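Local coordinates for protein UDP-N-acetylglucosamine 3-dehydrogenase (Acidithiobacillus ferrooxidans, PDB 7BVJ) that catalyses the NAD(+)-dependent oxidation of the glucosamine 3-position of UDP-N-acetylglucosamine to a ketone, a step in lipid A biosynthesis, at residues W226-Y230 and I242-G246. Residues are numbered along the deposited sequence; the frame is centred on the assembly and turned at random.
Sequences WQDRY and IYHRG. With F8U ((2R,3R)-2,3-bis(oxidanyl)butane-1,4-disulfonic acid), chain F.
Tyr-230 and Tyr-243 illustrate how a cross-strand aromatic pair dresses one face of a beta hairpin. The two side chains run alongside each other, pointing the same way, but their rings are turned 65° apart in a T-shaped stack: the CD1–CE1 edge of Tyr-230 is laid over one face of Tyr-243, with CD1 of Tyr-230 3.6 Å from CG of Tyr-243. With its CG anti to the backbone N (chi1 158°), Tyr-230 holds its hydroxyl out from the sheet face it shares with Tyr-243, where OH donates a hydrogen bond to O07 of the bound disulfonate F8U (2.8 Å). An alanine in place of Tyr-243 would remove the face beneath that edge and is likely to leave the Tyr-230 ring freer to turn, making its hold on the ligand less defined. Beneath the rings the backbones form an antiparallel hydrogen-bonded pair, Tyr-230 N to Tyr-243 O (3.0 Å) and Tyr-243 N to Tyr-230 O (2.8 Å).

Toward the open end of the hairpin, charge takes over. NH1 of Arg-245 meets the anti side of Asp-228 OD1 at 2.7 Å in a salt bridge whose N-H...O hydrogen bond is nearly straight (176°); OD1 lies in the guanidinium plane, while NH1 approaches somewhat out of the carboxylate plane. A water there links Asp-228 O to Arg-245 N, bridging the backbones where they diverge.

The hairpin of strands 229-234 and 239-245 belongs to the mixed sheet of the C-terminal domain, far from the NAD pocket. Strand 256-261 continues the sheet, hydrogen-bonding through its backbone to Ile-242 and His-244, and its Val-256 and Asp-258 touch Tyr-243, while Ile-242 packs on Tyr-128 and Leu-129 of helix 124-132.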
loop_
_atom_site.group_PDB
_atom_site.type_symbol
_atom_site.label_atom_id
_atom_site.label_comp_id
_atom_site.label_asym_id
_atom_site.label_seq_id
_atom_site.Cartn_x
_atom_site.Cartn_y
_atom_site.Cartn_z
ATOM N N TRP A 226 21.536 -8.173 0.665
ATOM C CA TRP A 226 22.451 -7.667 -0.343
ATOM C C TRP A 226 23.722 -8.499 -0.291
ATOM O O TRP A 226 23.892 -9.365 0.569
ATOM C CB TRP A 226 22.776 -6.187 -0.118
ATOM C CG TRP A 226 21.616 -5.238 -0.231
ATOM C CD1 TRP A 226 21.266 -4.498 -1.328
ATOM C CD2 TRP A 226 20.677 -4.899 0.795
ATOM N NE1 TRP A 226 20.161 -3.740 -1.052
ATOM C CE2 TRP A 226 19.780 -3.961 0.245
ATOM C CE3 TRP A 226 20.496 -5.311 2.121
ATOM C CZ2 TRP A 226 18.722 -3.418 0.978
ATOM C CZ3 TRP A 226 19.462 -4.776 2.843
ATOM C CH2 TRP A 226 18.585 -3.823 2.277
ATOM N N GLN A 227 24.642 -8.215 -1.215
ATOM C CA GLN A 227 25.907 -8.942 -1.250
ATOM C C GLN A 227 26.736 -8.734 0.012
ATOM O O GLN A 227 27.563 -9.587 0.350
ATOM C CB GLN A 227 26.709 -8.509 -2.474
ATOM C CG GLN A 227 27.737 -9.508 -2.927
ATOM C CD GLN A 227 27.809 -9.595 -4.433
ATOM O OE1 GLN A 227 26.913 -9.117 -5.140
ATOM N NE2 GLN A 227 28.871 -10.211 -4.939
ATOM N N ASP A 228 26.543 -7.625 0.723
ATOM C CA ASP A 228 27.373 -7.344 1.885
ATOM C C ASP A 228 26.579 -6.927 3.111
ATOM O O ASP A 228 27.187 -6.473 4.088
ATOM C CB ASP A 228 28.402 -6.261 1.552
ATOM C CG ASP A 228 29.455 -6.749 0.590
ATOM O OD1 ASP A 228 30.080 -7.801 0.881
ATOM O OD2 ASP A 228 29.644 -6.089 -0.459
ATOM N N ARG A 229 25.252 -7.079 3.102
ATOM C CA ARG A 229 24.425 -6.605 4.204
ATOM C C ARG A 229 23.238 -7.531 4.404
ATOM O O ARG A 229 22.802 -8.225 3.482
ATOM C CB ARG A 229 23.895 -5.186 3.971
ATOM C CG ARG A 229 24.824 -4.104 4.422
ATOM C CD ARG A 229 24.660 -2.837 3.613
ATOM N NE ARG A 229 25.965 -2.246 3.292
ATOM C CZ ARG A 229 26.832 -1.780 4.194
ATOM N NH1 ARG A 229 26.554 -1.819 5.495
ATOM N NH2 ARG A 229 27.995 -1.273 3.792
ATOM N N TYR A 230 22.706 -7.505 5.621
ATOM C CA TYR A 230 21.453 -8.180 5.933
ATOM C C TYR A 230 20.593 -7.244 6.767
ATOM O O TYR A 230 21.002 -6.832 7.851
ATOM C CB TYR A 230 21.733 -9.492 6.661
ATOM C CG TYR A 230 20.631 -10.081 7.516
ATOM C CD1 TYR A 230 20.590 -9.844 8.886
ATOM C CD2 TYR A 230 19.683 -10.940 6.972
ATOM C CE1 TYR A 230 19.612 -10.408 9.687
ATOM C CE2 TYR A 230 18.698 -11.516 7.766
ATOM C CZ TYR A 230 18.669 -11.249 9.125
ATOM O OH TYR A 230 17.701 -11.816 9.926
ATOM N N ILE A 242 20.637 -4.116 10.902
ATOM C CA ILE A 242 21.480 -4.243 9.719
ATOM C C ILE A 242 22.778 -4.907 10.136
ATOM O O ILE A 242 23.485 -4.405 11.015
ATOM C CB ILE A 242 21.750 -2.882 9.064
ATOM C CG1 ILE A 242 20.430 -2.209 8.706
ATOM C CG2 ILE A 242 22.630 -3.032 7.834
ATOM C CD1 ILE A 242 20.596 -0.790 8.185
ATOM N N TYR A 243 23.092 -6.034 9.512
ATOM C CA TYR A 243 24.316 -6.764 9.793
ATOM C C TYR A 243 25.282 -6.539 8.641
ATOM O O TYR A 243 24.890 -6.648 7.471
ATOM C CB TYR A 243 24.063 -8.267 9.979
ATOM C CG TYR A 243 23.125 -8.672 11.113
ATOM C CD1 TYR A 243 22.325 -7.734 11.768
ATOM C CD2 TYR A 243 23.029 -10.003 11.518
ATOM C CE1 TYR A 243 21.459 -8.102 12.789
ATOM C CE2 TYR A 243 22.166 -10.384 12.549
ATOM C CZ TYR A 243 21.386 -9.424 13.181
ATOM O OH TYR A 243 20.525 -9.767 14.205
ATOM N N HIS A 244 26.530 -6.248 8.984
ATOM C CA HIS A 244 27.606 -6.201 7.963
ATOM C C HIS A 244 28.805 -6.967 8.516
ATOM O O HIS A 244 28.930 -7.051 9.721
ATOM C CB HIS A 244 27.940 -4.783 7.500
ATOM C CG HIS A 244 27.752 -3.756 8.551
ATOM N ND1 HIS A 244 26.810 -2.762 8.437
ATOM C CD2 HIS A 244 28.375 -3.573 9.730
ATOM C CE1 HIS A 244 26.837 -2.022 9.518
ATOM N NE2 HIS A 244 27.802 -2.493 10.321
ATOM N N ARG A 245 29.724 -7.362 7.651
ATOM C CA ARG A 245 30.895 -8.121 8.102
ATOM C C ARG A 245 31.804 -7.235 8.961
ATOM O O ARG A 245 32.304 -6.205 8.494
ATOM C CB ARG A 245 31.645 -8.700 6.902
ATOM C CG ARG A 245 30.737 -9.505 5.973
ATOM C CD ARG A 245 31.497 -10.238 4.869
ATOM N NE ARG A 245 30.951 -9.935 3.541
ATOM C CZ ARG A 245 30.434 -10.839 2.710
ATOM N NH1 ARG A 245 29.970 -10.466 1.521
ATOM N NH2 ARG A 245 30.387 -12.119 3.062
ATOM N N GLY A 246 32.014 -7.638 10.221
ATOM C CA GLY A 246 32.500 -6.724 11.249
ATOM C C GLY A 246 33.336 -7.283 12.392
ATOM O O GLY A 246 34.301 -8.023 12.166
HETATM C C01 F8U F . 14.719 -16.107 10.465
HETATM C C02 F8U F . 14.613 -15.992 11.991
HETATM C C03 F8U F . 14.824 -14.631 12.653
HETATM C C04 F8U F . 15.611 -13.589 11.882
HETATM O O06 F8U F . 15.743 -12.086 14.281
HETATM O O07 F8U F . 17.192 -11.467 12.621
HETATM O O08 F8U F . 14.763 -11.110 12.453
HETATM O O09 F8U F . 15.516 -14.856 13.826
HETATM O O10 F8U F . 13.321 -16.336 12.363
HETATM O O12 F8U F . 16.953 -17.541 9.528
HETATM O O13 F8U F . 16.671 -15.510 8.547
HETATM O O14 F8U F . 17.266 -15.506 10.933
HETATM S S05 F8U F . 15.830 -12.023 12.801
HETATM S S11 F8U F . 16.448 -16.182 9.872
HETATM O O HOH W 1 29.997 -6.369 5.105
#